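Local structure of protein PTHB1 (Homo sapiens, 4YD8) at residues K21-Q26 against S48-L53; F182-P187 against V200-Q205; D251-S256 against F294-S299; N313-I318 against K325-L330. The protein is a subunit of the BBSome, a coat complex thought to sort specific membrane proteins to the primary cilium, here represented by its N-terminal seven-bladed beta-propeller. One frame throughout, in Å; residues are numbered along the deposited sequence. Where two conformers were deposited one is given.

Interaction 1: residues K21-Q26 against S48-L53; sequences KEEFDQ and SFMGYL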
loop_
_atom_site.group_PDB
_atom_site.type_symbol
_atom_site.label_atom_id
_atom_site.label_comp_id
_atom_site.label_asym_id
_atom_site.label_seq_id
_atom_site.Cartn_x
_atom_site.Cartn_y
_atom_site.Cartn_z
ATOM N N LYS A 21 21.560 -3.794 6.677
ATOM C CA LYS A 21 20.758 -4.691 7.508
ATOM C C LYS A 21 19.545 -3.976 8.100
ATOM O O LYS A 21 19.214 -4.154 9.268
ATOM C CB LYS A 21 21.608 -5.305 8.626
ATOM C CG LYS A 21 22.928 -5.918 8.160
ATOM C CD LYS A 21 22.774 -6.693 6.854
ATOM C CE LYS A 21 24.087 -7.347 6.428
ATOM N NZ LYS A 21 24.540 -6.854 5.091
ATOM N N GLU A 22 18.888 -3.163 7.283
ATOM C CA GLU A 22 17.624 -2.561 7.669
ATOM C C GLU A 22 16.491 -3.566 7.447
ATOM O O GLU A 22 16.642 -4.527 6.703
ATOM C CB GLU A 22 17.383 -1.260 6.884
ATOM C CG GLU A 22 18.480 -0.216 7.144
ATOM C CD GLU A 22 18.162 1.163 6.589
ATOM O OE1 GLU A 22 16.974 1.470 6.360
ATOM O OE2 GLU A 22 19.110 1.954 6.412
ATOM N N GLU A 23 15.366 -3.338 8.114
ATOM C CA GLU A 23 14.201 -4.216 8.062
ATOM C C GLU A 23 12.978 -3.422 7.621
ATOM O O GLU A 23 12.839 -2.224 7.898
ATOM C CB GLU A 23 13.946 -4.890 9.426
ATOM C CG GLU A 23 15.141 -5.665 9.962
ATOM C CD GLU A 23 15.003 -6.051 11.430
ATOM O OE1 GLU A 23 14.031 -5.618 12.088
ATOM O OE2 GLU A 23 15.873 -6.796 11.923
ATOM N N PHE A 24 12.100 -4.106 6.897
ATOM C CA PHE A 24 10.942 -3.499 6.264
ATOM C C PHE A 24 9.775 -4.459 6.350
ATOM O O PHE A 24 9.976 -5.656 6.524
ATOM C CB PHE A 24 11.233 -3.196 4.791
ATOM C CG PHE A 24 12.456 -2.358 4.575
ATOM C CD1 PHE A 24 13.727 -2.925 4.622
ATOM C CD2 PHE A 24 12.339 -1.014 4.301
ATOM C CE1 PHE A 24 14.849 -2.143 4.434
ATOM C CE2 PHE A 24 13.458 -0.236 4.101
ATOM C CZ PHE A 24 14.714 -0.803 4.176
ATOM N N ASP A 25 8.555 -3.961 6.219
ATOM C CA ASP A 25 7.411 -4.865 6.119
ATOM C C ASP A 25 6.393 -4.274 5.160
ATOM O O ASP A 25 6.654 -3.244 4.532
ATOM C CB ASP A 25 6.778 -5.115 7.491
ATOM C CG ASP A 25 6.127 -6.489 7.606
ATOM O OD1 ASP A 25 5.773 -7.098 6.568
ATOM O OD2 ASP A 25 5.966 -6.960 8.752
ATOM N N GLN A 26 5.249 -4.935 5.040
ATOM C CA GLN A 26 4.177 -4.419 4.213
ATOM C C GLN A 26 3.791 -3.073 4.826
ATOM O O GLN A 26 3.802 -2.910 6.046
ATOM C CB GLN A 26 2.992 -5.397 4.160
ATOM C CG GLN A 26 1.932 -5.223 5.234
ATOM C CD GLN A 26 0.885 -6.350 5.219
ATOM O OE1 GLN A 26 1.224 -7.533 5.165
ATOM N NE2 GLN A 26 -0.387 -5.976 5.255
ATOM N N SER A 48 11.900 2.790 6.492
ATOM C CA SER A 48 12.397 1.594 7.164
ATOM C C SER A 48 12.166 1.644 8.672
ATOM O O SER A 48 11.946 2.715 9.247
ATOM C CB SER A 48 13.889 1.377 6.871
ATOM O OG SER A 48 14.735 2.125 7.713
ATOM N N PHE A 49 12.222 0.481 9.310
ATOM C CA PHE A 49 12.046 0.428 10.762
ATOM C C PHE A 49 13.304 1.002 11.444
ATOM O O PHE A 49 13.330 1.157 12.653
ATOM C CB PHE A 49 11.798 -1.000 11.252
ATOM C CG PHE A 49 10.561 -1.652 10.714
ATOM C CD1 PHE A 49 9.551 -0.910 10.128
ATOM C CD2 PHE A 49 10.417 -3.037 10.800
ATOM C CE1 PHE A 49 8.415 -1.528 9.646
ATOM C CE2 PHE A 49 9.291 -3.661 10.321
ATOM C CZ PHE A 49 8.288 -2.908 9.745
HETATM N N MSE A 50 14.340 1.281 10.676
HETATM C CA MSE A 50 15.516 1.937 11.161
HETATM C C MSE A 50 15.420 3.446 11.034
HETATM O O MSE A 50 16.368 4.144 11.308
HETATM C CB MSE A 50 16.734 1.438 10.441
HETATM C CG MSE A 50 17.306 0.095 10.918
HETATM SE SE MSE A 50 16.015 -1.334 11.202
HETATM C CE MSE A 50 17.168 -2.764 11.918
ATOM N N GLY A 51 14.287 3.963 10.612
ATOM C CA GLY A 51 14.001 5.390 10.703
ATOM C C GLY A 51 14.310 6.199 9.456
ATOM O O GLY A 51 14.033 7.392 9.415
ATOM N N TYR A 52 14.879 5.560 8.437
ATOM C CA TYR A 52 15.173 6.251 7.171
ATOM C C TYR A 52 13.998 6.310 6.197
ATOM O O TYR A 52 13.300 5.325 5.989
ATOM C CB TYR A 52 16.359 5.583 6.458
ATOM C CG TYR A 52 17.673 5.852 7.147
ATOM C CD1 TYR A 52 18.395 7.009 6.876
ATOM C CD2 TYR A 52 18.184 4.959 8.083
ATOM C CE1 TYR A 52 19.599 7.270 7.522
ATOM C CE2 TYR A 52 19.382 5.209 8.732
ATOM C CZ TYR A 52 20.083 6.367 8.446
ATOM O OH TYR A 52 21.277 6.611 9.083
ATOM N N LEU A 53 13.809 7.477 5.590
ATOM C CA LEU A 53 12.856 7.663 4.503
ATOM C C LEU A 53 13.652 7.917 3.224
ATOM O O LEU A 53 14.510 8.802 3.196
ATOM C CB LEU A 53 11.902 8.835 4.805
ATOM C CG LEU A 53 10.646 9.084 3.942
ATOM C CD1 LEU A 53 10.964 9.562 2.523
ATOM C CD2 LEU A 53 9.772 7.851 3.875
#

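Interaction 2: residues F182-P187 against V200-Q205; sequences FLLPGP and VSSCQQ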
loop_
_atom_site.group_PDB
_atom_site.type_symbol
_atom_site.label_atom_id
_atom_site.label_comp_id
_atom_site.label_asym_id
_atom_site.label_seq_id
_atom_site.Cartn_x
_atom_site.Cartn_y
_atom_site.Cartn_z
ATOM N N PHE A 182 -12.390 -7.170 19.335
ATOM C CA PHE A 182 -10.999 -6.897 18.979
ATOM C C PHE A 182 -10.034 -7.700 19.828
ATOM O O PHE A 182 -10.195 -7.777 21.037
ATOM C CB PHE A 182 -10.692 -5.400 19.136
ATOM C CG PHE A 182 -9.277 -5.022 18.760
ATOM C CD1 PHE A 182 -8.956 -4.692 17.442
ATOM C CD2 PHE A 182 -8.273 -4.979 19.720
ATOM C CE1 PHE A 182 -7.656 -4.343 17.094
ATOM C CE2 PHE A 182 -6.976 -4.637 19.374
ATOM C CZ PHE A 182 -6.668 -4.318 18.059
ATOM N N LEU A 183 -9.002 -8.260 19.207
ATOM C CA LEU A 183 -7.944 -8.914 19.970
ATOM C C LEU A 183 -6.580 -8.372 19.526
ATOM O O LEU A 183 -5.925 -7.640 20.271
ATOM C CB LEU A 183 -8.028 -10.428 19.794
ATOM C CG LEU A 183 -7.196 -11.305 20.709
ATOM C CD1 LEU A 183 -7.677 -11.181 22.149
ATOM C CD2 LEU A 183 -7.262 -12.753 20.234
ATOM N N LEU A 184 -6.164 -8.733 18.311
ATOM C CA LEU A 184 -4.971 -8.158 17.669
ATOM C C LEU A 184 -5.350 -7.371 16.403
ATOM O O LEU A 184 -6.295 -7.726 15.702
ATOM C CB LEU A 184 -3.964 -9.258 17.310
ATOM C CG LEU A 184 -3.343 -10.071 18.453
ATOM C CD1 LEU A 184 -2.378 -11.104 17.902
ATOM C CD2 LEU A 184 -2.632 -9.171 19.465
ATOM N N PRO A 185 -4.606 -6.297 16.105
ATOM C CA PRO A 185 -4.996 -5.444 14.979
ATOM C C PRO A 185 -4.775 -6.117 13.621
ATOM O O PRO A 185 -3.699 -6.664 13.359
ATOM C CB PRO A 185 -4.095 -4.208 15.137
ATOM C CG PRO A 185 -2.920 -4.678 15.905
ATOM C CD PRO A 185 -3.433 -5.773 16.831
ATOM N N GLY A 186 -5.799 -6.080 12.778
ATOM C CA GLY A 186 -5.716 -6.667 11.451
ATOM C C GLY A 186 -5.411 -5.593 10.419
ATOM O O GLY A 186 -5.247 -4.420 10.753
ATOM N N PRO A 187 -5.360 -5.991 9.143
ATOM C CA PRO A 187 -5.176 -5.011 8.069
ATOM C C PRO A 187 -6.354 -4.052 8.037
ATOM O O PRO A 187 -7.448 -4.394 8.513
ATOM C CB PRO A 187 -5.111 -5.874 6.784
ATOM C CG PRO A 187 -5.712 -7.181 7.153
ATOM C CD PRO A 187 -5.503 -7.371 8.652
ATOM N N VAL A 200 -9.911 -7.098 9.348
ATOM C CA VAL A 200 -10.139 -8.504 9.677
ATOM C C VAL A 200 -9.682 -8.763 11.107
ATOM O O VAL A 200 -8.552 -8.439 11.468
ATOM C CB VAL A 200 -9.401 -9.462 8.746
ATOM C CG1 VAL A 200 -9.931 -10.892 8.939
ATOM C CG2 VAL A 200 -9.536 -9.010 7.270
ATOM N N SER A 201 -10.555 -9.359 11.908
ATOM C CA SER A 201 -10.279 -9.541 13.330
ATOM C C SER A 201 -9.518 -10.829 13.603
ATOM O O SER A 201 -9.370 -11.676 12.723
ATOM C CB SER A 201 -11.581 -9.553 14.136
ATOM O OG SER A 201 -12.338 -10.703 13.804
ATOM N N SER A 202 -9.077 -10.999 14.846
ATOM C CA SER A 202 -8.361 -12.212 15.223
ATOM C C SER A 202 -9.236 -13.456 15.193
ATOM O O SER A 202 -8.727 -14.565 15.043
ATOM C CB SER A 202 -7.743 -12.053 16.615
ATOM O OG SER A 202 -6.745 -11.054 16.588
ATOM N N CYS A 203 -10.547 -13.293 15.316
ATOM C CA CYS A 203 -11.404 -14.466 15.212
ATOM C C CYS A 203 -11.878 -14.651 13.759
ATOM O O CYS A 203 -12.887 -15.307 13.488
ATOM C CB CYS A 203 -12.583 -14.380 16.202
ATOM S SG CYS A 203 -13.679 -12.975 15.975
ATOM N N GLN A 204 -11.105 -14.080 12.837
ATOM C CA GLN A 204 -11.152 -14.414 11.410
ATOM C C GLN A 204 -12.415 -13.896 10.715
ATOM O O GLN A 204 -12.901 -14.485 9.745
ATOM C CB GLN A 204 -10.991 -15.936 11.232
ATOM C CG GLN A 204 -9.740 -16.476 11.961
ATOM C CD GLN A 204 -9.531 -17.978 11.863
ATOM O OE1 GLN A 204 -10.482 -18.770 11.826
ATOM N NE2 GLN A 204 -8.269 -18.384 11.861
ATOM N N GLN A 205 -12.917 -12.769 11.206
ATOM C CA GLN A 205 -14.055 -12.081 10.609
ATOM C C GLN A 205 -13.612 -10.863 9.816
ATOM O O GLN A 205 -12.983 -9.958 10.370
ATOM C CB GLN A 205 -15.030 -11.611 11.690
ATOM C CG GLN A 205 -15.533 -12.697 12.595
ATOM C CD GLN A 205 -16.951 -13.083 12.264
ATOM O OE1 GLN A 205 -17.191 -14.005 11.485
ATOM N NE2 GLN A 205 -17.909 -12.367 12.846
HETATM O O HOH W 1 -8.982 -8.421 16.316
HETATM O O HOH W 2 -6.587 -9.123 13.307
#

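Interaction 3: residues D251-S256 against F294-S299; sequences DICIVS and FLPYCS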
loop_
_atom_site.group_PDB
_atom_site.type_symbol
_atom_site.label_atom_id
_atom_site.label_comp_id
_atom_site.label_asym_id
_atom_site.label_seq_id
_atom_site.Cartn_x
_atom_site.Cartn_y
_atom_site.Cartn_z
ATOM N N ASP A 251 -3.609 -9.179 4.392
ATOM C CA ASP A 251 -3.781 -7.863 3.802
ATOM C C ASP A 251 -5.189 -7.721 3.239
ATOM O O ASP A 251 -5.863 -8.724 2.965
ATOM C CB ASP A 251 -2.721 -7.643 2.693
ATOM C CG ASP A 251 -2.489 -6.173 2.375
ATOM O OD1 ASP A 251 -3.033 -5.316 3.102
ATOM O OD2 ASP A 251 -1.734 -5.872 1.410
ATOM N N ILE A 252 -5.624 -6.472 3.091
ATOM C CA ILE A 252 -6.853 -6.126 2.379
ATOM C C ILE A 252 -6.531 -5.028 1.382
ATOM O O ILE A 252 -5.776 -4.114 1.695
ATOM C CB ILE A 252 -7.962 -5.593 3.305
ATOM C CG1 ILE A 252 -8.314 -6.584 4.390
ATOM C CG2 ILE A 252 -9.225 -5.233 2.508
ATOM C CD1 ILE A 252 -9.042 -5.894 5.538
ATOM N N CYS A 253 -7.118 -5.112 0.198
ATOM C CA CYS A 253 -6.924 -4.103 -0.841
ATOM C C CYS A 253 -8.272 -3.834 -1.497
ATOM O O CYS A 253 -8.887 -4.758 -2.027
ATOM C CB CYS A 253 -5.912 -4.594 -1.886
ATOM S SG CYS A 253 -5.482 -3.301 -3.130
ATOM N N ILE A 254 -8.746 -2.593 -1.472
ATOM C CA ILE A 254 -10.024 -2.295 -2.125
ATOM C C ILE A 254 -9.774 -1.604 -3.455
ATOM O O ILE A 254 -9.136 -0.561 -3.487
ATOM C CB ILE A 254 -10.915 -1.421 -1.251
ATOM C CG1 ILE A 254 -11.203 -2.154 0.074
ATOM C CG2 ILE A 254 -12.219 -1.091 -1.982
ATOM C CD1 ILE A 254 -11.933 -1.328 1.067
ATOM N N VAL A 255 -10.285 -2.184 -4.540
ATOM C CA VAL A 255 -10.035 -1.650 -5.887
ATOM C C VAL A 255 -11.295 -1.602 -6.754
ATOM O O VAL A 255 -12.224 -2.382 -6.575
ATOM C CB VAL A 255 -8.982 -2.492 -6.654
ATOM C CG1 VAL A 255 -7.694 -2.615 -5.877
ATOM C CG2 VAL A 255 -9.531 -3.861 -6.948
ATOM N N SER A 256 -11.305 -0.685 -7.710
ATOM C CA SER A 256 -12.325 -0.660 -8.752
ATOM C C SER A 256 -11.682 -0.295 -10.087
ATOM O O SER A 256 -10.976 0.711 -10.188
ATOM C CB SER A 256 -13.437 0.330 -8.406
ATOM O OG SER A 256 -14.325 0.488 -9.497
ATOM N N PHE A 294 0.401 -9.160 -1.752
ATOM C CA PHE A 294 -0.401 -9.173 -2.990
ATOM C C PHE A 294 -0.794 -7.774 -3.438
ATOM O O PHE A 294 -0.588 -6.793 -2.712
ATOM C CB PHE A 294 -1.593 -10.141 -2.762
ATOM C CG PHE A 294 -2.866 -9.526 -2.197
ATOM C CD1 PHE A 294 -2.826 -8.490 -1.257
ATOM C CD2 PHE A 294 -4.109 -9.932 -2.685
ATOM C CE1 PHE A 294 -4.019 -7.928 -0.741
ATOM C CE2 PHE A 294 -5.296 -9.421 -2.145
ATOM C CZ PHE A 294 -5.252 -8.399 -1.201
ATOM N N LEU A 295 -1.301 -7.685 -4.663
ATOM C CA LEU A 295 -1.762 -6.430 -5.221
ATOM C C LEU A 295 -2.675 -6.692 -6.413
ATOM O O LEU A 295 -2.189 -7.027 -7.498
ATOM C CB LEU A 295 -0.579 -5.549 -5.677
ATOM C CG LEU A 295 -1.052 -4.190 -6.201
ATOM C CD1 LEU A 295 -1.397 -3.270 -5.028
ATOM C CD2 LEU A 295 -0.030 -3.551 -7.128
ATOM N N PRO A 296 -4.000 -6.538 -6.222
ATOM C CA PRO A 296 -4.921 -6.439 -7.363
ATOM C C PRO A 296 -4.583 -5.157 -8.111
ATOM O O PRO A 296 -4.748 -4.089 -7.510
ATOM C CB PRO A 296 -6.316 -6.346 -6.718
ATOM C CG PRO A 296 -6.109 -6.709 -5.265
ATOM C CD PRO A 296 -4.689 -6.330 -4.937
ATOM N N TYR A 297 -4.102 -5.241 -9.351
ATOM C CA TYR A 297 -3.405 -4.091 -9.952
ATOM C C TYR A 297 -3.973 -3.601 -11.266
ATOM O O TYR A 297 -3.642 -2.500 -11.700
ATOM C CB TYR A 297 -1.912 -4.417 -10.154
ATOM C CG TYR A 297 -1.623 -5.450 -11.241
ATOM C CD1 TYR A 297 -1.679 -6.809 -10.954
ATOM C CD2 TYR A 297 -1.271 -5.066 -12.535
ATOM C CE1 TYR A 297 -1.417 -7.766 -11.931
ATOM C CE2 TYR A 297 -1.003 -6.022 -13.530
ATOM C CZ TYR A 297 -1.079 -7.371 -13.214
ATOM O OH TYR A 297 -0.834 -8.335 -14.167
ATOM N N CYS A 298 -4.821 -4.394 -11.917
ATOM C CA CYS A 298 -5.432 -3.922 -13.158
ATOM C C CYS A 298 -6.546 -4.845 -13.604
ATOM O O CYS A 298 -6.732 -5.942 -13.062
ATOM C CB CYS A 298 -4.400 -3.796 -14.285
ATOM S SG CYS A 298 -4.022 -5.337 -15.183
ATOM N N SER A 299 -7.283 -4.387 -14.604
ATOM C CA SER A 299 -8.238 -5.237 -15.289
ATOM C C SER A 299 -7.922 -5.233 -16.772
ATOM O O SER A 299 -7.855 -4.165 -17.382
ATOM C CB SER A 299 -9.669 -4.767 -15.048
ATOM O OG SER A 299 -10.536 -5.399 -15.972
HETATM O O HOH W 3 0.218 -7.450 0.694
HETATM O O HOH W 4 -1.561 -4.651 -1.375
#

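Interaction 4: residues N313-I318 against K325-L330; sequences NNMLHI and KWATQL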
loop_
_atom_site.group_PDB
_atom_site.type_symbol
_atom_site.label_atom_id
_atom_site.label_comp_id
_atom_site.label_asym_id
_atom_site.label_seq_id
_atom_site.Cartn_x
_atom_site.Cartn_y
_atom_site.Cartn_z
ATOM N N ASN A 313 8.326 -18.667 -1.236
ATOM C CA ASN A 313 9.264 -19.457 -2.029
ATOM C C ASN A 313 9.894 -18.648 -3.166
ATOM O O ASN A 313 10.330 -19.211 -4.172
ATOM C CB ASN A 313 8.566 -20.692 -2.588
ATOM C CG ASN A 313 7.393 -20.344 -3.476
ATOM O OD1 ASN A 313 7.059 -19.166 -3.660
ATOM N ND2 ASN A 313 6.759 -21.368 -4.040
ATOM N N ASN A 314 9.901 -17.329 -3.001
ATOM C CA ASN A 314 10.494 -16.388 -3.960
ATOM C C ASN A 314 9.763 -16.280 -5.303
ATOM O O ASN A 314 10.249 -15.631 -6.224
ATOM C CB ASN A 314 11.963 -16.748 -4.218
ATOM C CG ASN A 314 12.785 -16.776 -2.945
ATOM O OD1 ASN A 314 13.221 -15.739 -2.459
ATOM N ND2 ASN A 314 12.999 -17.967 -2.399
HETATM N N MSE A 315 8.599 -16.901 -5.418
HETATM C CA MSE A 315 7.829 -16.836 -6.656
HETATM C C MSE A 315 6.865 -15.658 -6.637
HETATM O O MSE A 315 6.300 -15.318 -5.593
HETATM C CB MSE A 315 7.057 -18.136 -6.884
HETATM C CG MSE A 315 7.930 -19.370 -7.036
HETATM SE SE MSE A 315 9.147 -19.263 -8.554
HETATM C CE MSE A 315 7.857 -18.992 -9.984
ATOM N N LEU A 316 6.690 -15.032 -7.792
ATOM C CA LEU A 316 5.708 -13.977 -7.940
ATOM C C LEU A 316 4.707 -14.423 -9.008
ATOM O O LEU A 316 5.105 -14.749 -10.126
ATOM C CB LEU A 316 6.389 -12.662 -8.321
ATOM C CG LEU A 316 5.502 -11.428 -8.481
ATOM C CD1 LEU A 316 4.847 -11.053 -7.139
ATOM C CD2 LEU A 316 6.322 -10.257 -9.029
ATOM N N HIS A 317 3.420 -14.441 -8.661
ATOM C CA HIS A 317 2.376 -14.956 -9.549
ATOM C C HIS A 317 1.406 -13.874 -9.974
ATOM O O HIS A 317 1.144 -12.954 -9.219
ATOM C CB HIS A 317 1.581 -16.072 -8.871
ATOM C CG HIS A 317 2.395 -17.281 -8.548
ATOM N ND1 HIS A 317 2.571 -17.734 -7.258
ATOM C CD2 HIS A 317 3.093 -18.125 -9.342
ATOM C CE1 HIS A 317 3.333 -18.810 -7.273
ATOM N NE2 HIS A 317 3.663 -19.070 -8.527
ATOM N N ILE A 318 0.877 -13.997 -11.185
ATOM C CA ILE A 318 -0.226 -13.154 -11.620
ATOM C C ILE A 318 -1.429 -14.008 -11.938
ATOM O O ILE A 318 -1.338 -14.912 -12.749
ATOM C CB ILE A 318 0.112 -12.331 -12.869
ATOM C CG1 ILE A 318 1.090 -11.223 -12.525
ATOM C CG2 ILE A 318 -1.155 -11.704 -13.436
ATOM C CD1 ILE A 318 1.541 -10.423 -13.768
ATOM N N LYS A 325 -1.743 -16.922 -14.657
ATOM C CA LYS A 325 -1.430 -16.483 -16.021
ATOM C C LYS A 325 0.071 -16.346 -16.270
ATOM O O LYS A 325 0.525 -16.377 -17.417
ATOM C CB LYS A 325 -2.113 -15.139 -16.309
ATOM C CG LYS A 325 -3.623 -15.212 -16.426
ATOM C CD LYS A 325 -4.032 -16.041 -17.637
ATOM C CE LYS A 325 -5.549 -16.112 -17.773
ATOM N NZ LYS A 325 -5.953 -16.988 -18.923
ATOM N N TRP A 326 0.838 -16.180 -15.200
ATOM C CA TRP A 326 2.249 -15.814 -15.318
ATOM C C TRP A 326 2.954 -16.033 -14.005
ATOM O O TRP A 326 2.355 -15.847 -12.949
ATOM C CB TRP A 326 2.357 -14.356 -15.735
ATOM C CG TRP A 326 3.726 -13.766 -15.898
ATOM C CD1 TRP A 326 4.540 -13.862 -16.993
ATOM C CD2 TRP A 326 4.400 -12.901 -14.973
ATOM N NE1 TRP A 326 5.689 -13.135 -16.789
ATOM C CE2 TRP A 326 5.624 -12.533 -15.564
ATOM C CE3 TRP A 326 4.100 -12.428 -13.694
ATOM C CZ2 TRP A 326 6.528 -11.684 -14.927
ATOM C CZ3 TRP A 326 5.006 -11.594 -13.061
ATOM C CH2 TRP A 326 6.211 -11.240 -13.676
ATOM N N ALA A 327 4.219 -16.424 -14.072
ATOM C CA ALA A 327 5.002 -16.670 -12.871
ATOM C C ALA A 327 6.472 -16.355 -13.089
ATOM O O ALA A 327 7.035 -16.703 -14.127
ATOM C CB ALA A 327 4.840 -18.136 -12.421
ATOM N N THR A 328 7.085 -15.709 -12.103
ATOM C CA THR A 328 8.504 -15.395 -12.139
ATOM C C THR A 328 9.180 -15.689 -10.806
ATOM O O THR A 328 8.559 -15.535 -9.753
ATOM C CB THR A 328 8.704 -13.923 -12.495
ATOM O OG1 THR A 328 8.085 -13.673 -13.754
ATOM C CG2 THR A 328 10.165 -13.575 -12.592
ATOM N N GLN A 329 10.449 -16.076 -10.864
ATOM C CA GLN A 329 11.248 -16.243 -9.671
ATOM C C GLN A 329 11.883 -14.909 -9.347
ATOM O O GLN A 329 12.442 -14.253 -10.225
ATOM C CB GLN A 329 12.319 -17.318 -9.864
ATOM C CG GLN A 329 13.078 -17.680 -8.591
ATOM C CD GLN A 329 14.036 -18.847 -8.793
ATOM O OE1 GLN A 329 14.246 -19.305 -9.918
ATOM N NE2 GLN A 329 14.617 -19.336 -7.700
ATOM N N LEU A 330 11.770 -14.500 -8.090
ATOM C CA LEU A 330 12.448 -13.313 -7.602
ATOM C C LEU A 330 13.691 -13.744 -6.833
ATOM O O LEU A 330 13.723 -14.845 -6.287
ATOM C CB LEU A 330 11.527 -12.486 -6.700
ATOM C CG LEU A 330 10.144 -12.115 -7.239
ATOM C CD1 LEU A 330 9.401 -11.248 -6.221
ATOM C CD2 LEU A 330 10.241 -11.411 -8.580
#

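Interaction 1: residues K21-Q26 against S48-L53
Glu22 OE1 accepts a 2.7 Å hydrogen bond from Ser48 OG, which reaches it from above the carboxylate plane, 39° out of it. OE2 is salt-bridged to Arg54, so this buried acid is held at both oxygens, and the charge pairing would probably favour its ionised form. Ser48 OG sits between its own backbone N and carbonyl carbon (chi1 83°), a setting that directs it at the acid and allows a weak bond from Met50 N. The Ser48 methylene is turned to Phe24, whose CE2 lies 3.2 Å from Ser48 CB.

Phe49 N donates to Glu23 O at 3.1 Å, with an N-H...O angle of 174°. Phe49 lays one face of its ring against Phe24 CA, while its CZ reaches Asp25 CB at 3.5 Å. At the other end Met50, a selenomethionine bent at its second torsion, runs alongside Glu22 with the two chains pointing opposite ways; its SE lies 3.7 Å from Glu23 N, and its CE stands 3.6 Å from Lys21 O. Tyr52 crosses the acid at about a right angle, its CD2 near Glu22 OE2.

Ser48 to Gly51 form a type I beta turn closed by the Gly51 N to Ser48 O bond. The arrangement is that of a beta-hairpin turn within a propeller blade, between strands 43-47 and 52-56, packed against the extended loop that leads into the same blade at strand 29-32.

Interaction 2: residues F182-P187 against V200-Q205
Direct polar contact across the two loops rests on Ser202 OG, which accepts a hydrogen bond from Leu184 N at 2.9 Å with an N-H...O angle of 150°. The hydroxyl lies beside its own backbone N and opposite the carbonyl carbon (chi1 -66°), a rotation that puts OG within bonding distance of Leu184 N. Carbon atoms flank this bond: Leu183 CB comes within 3.5 Å of Ser202 OG, and Leu183 CD2 touches Ser202 CB.

Two waters bridge the loops as well. One accepts from Leu183 N and from Ser202 N, and donates to Leu184 O. The second donates to Leu184 O and to Val200 O, each at 2.8 Å, so that Leu184 O receives two water hydrogens and is linked to Val200 and Ser202, where the chain enters the turn.

Apolar and weakly polar contacts close the other end. Gly186 CA approaches Val200 O at 3.3 Å, a CA-H...O contact with an angle of 160° at the hydrogen; a beta carbon on Gly186 would run into that oxygen. Pro187 CG meets Val200 CG2 at 4.2 Å, and both residues continue onto Ile252 of strand 249-255.

Ser201 to Gln204 form a type I beta turn joining strands 196-200 and 205-210 of one blade. With one direct hydrogen bond and two bridging waters, the chemistry implies a loop-to-turn junction matched largely through solvent, grading into apolar packing at Pro187 and Val200.

Interaction 3: residues D251-S256 against F294-S299
Asp251 and Phe294 meet with the carboxylate and ring planes 64° apart. Asp251 CB lies 3.7 Å from Phe294 CE1, and OD2 comes to the edge of the ring, in its plane. With CG opposite the backbone N (chi1 -159°), the acid extends across to the second strand, where two waters complete the link. One donates to Asp251 OD2 at 2.6 Å and accepts from Phe294 N; the other donates both to OD2 and to Phe294 O, the latter at 2.7 Å. Main chain and carboxylate are thus joined through solvent.

The two strands run almost parallel, 11° apart, yet their axes approach only to 7.7 Å, too far for direct backbone pairing. They are the first strand of one sheet, 249-255, and strand 291-298, the edge of the next, and so bring neighbouring blades of the seven-bladed propeller side by side.

Phe294 turns its CZ to Cys253 CB at 3.9 Å, while one ring face is covered by Pro296 CD, 4.1 Å above its centre. An alanine in place of Phe294 is likely to open a gap between Asp251, Cys253 and Pro296. Cys253 packs its SG 3.6 Å from Pro296 CD. Farther along, Val255 crosses the proline at a slant, with CG1 and CG2 both against Pro296 CB, and Phe265 of strand 263-268 backs both Val255 and Pro296.

Interaction 4: residues N313-I318 against K325-L330
A beta hairpin of the propeller, strands 315-320 and 323-329, contains this contact; the short strand segments run antiparallel at 165°. Leu316 and Thr328 form a hydrogen-bonded pair, with Leu316 N to Thr328 O at 2.8 Å and Thr328 N to Leu316 O at 3.0 Å. At one end Leu330 N donates to Asn314 O (2.7 Å). At the other, Lys325 and Trp326 both face Ile318 in a classic beta bulge: Ile318 O accepts from Lys325 N, and Ile318 N donates to Trp326 O.

Trp326 holds its indole opposite the backbone N (chi1 179°), which places the six-membered ring beside Ile318; CE3 lies 3.3 Å from Ile318 CD1. A serine in place of Trp326 would probably leave Ile318 without this apolar cover, and its CD1 branch freer to turn. Leu330 CD1 touches Leu316 CB, just past the strand end. The face opposite Ile318 and Trp326 carries His317, whose ring edge meets Ala327 CB at 3.5 Å; there one of two conformers of Met315, a selenomethionine, brings CE to 4.0 Å from Ala327 CB.

Strand 306-311 flanks the hairpin beside 315-320, strand 8-17 lies beside 323-329, and Ile349 of strand 348-353 packs on Trp326.

Overall arrangement
Of the four, only interaction 4 is strand pairing within a sheet, with a ladder of backbone bonds. Interaction 3, with its centre nearest that of the chain (about 10 Å), joins edge strands of successive sheets by apolar packing and water. Interactions 1 and 2 each set a type I turn against a loop leading into its own blade, the first through a buried carboxylate, the second through a hydroxyl and waters. All four are partly buried; exposed residues touch in 1, 2 and 4, none in 3. Interactions 2 and 3 adjoin through Val200, Pro187 and Ile252, interactions 1 and 3 at Gln26 and Asp251. Strand 291-298 of interaction 3 shares the sheet of interaction 4, where Tyr297 touches Ile318.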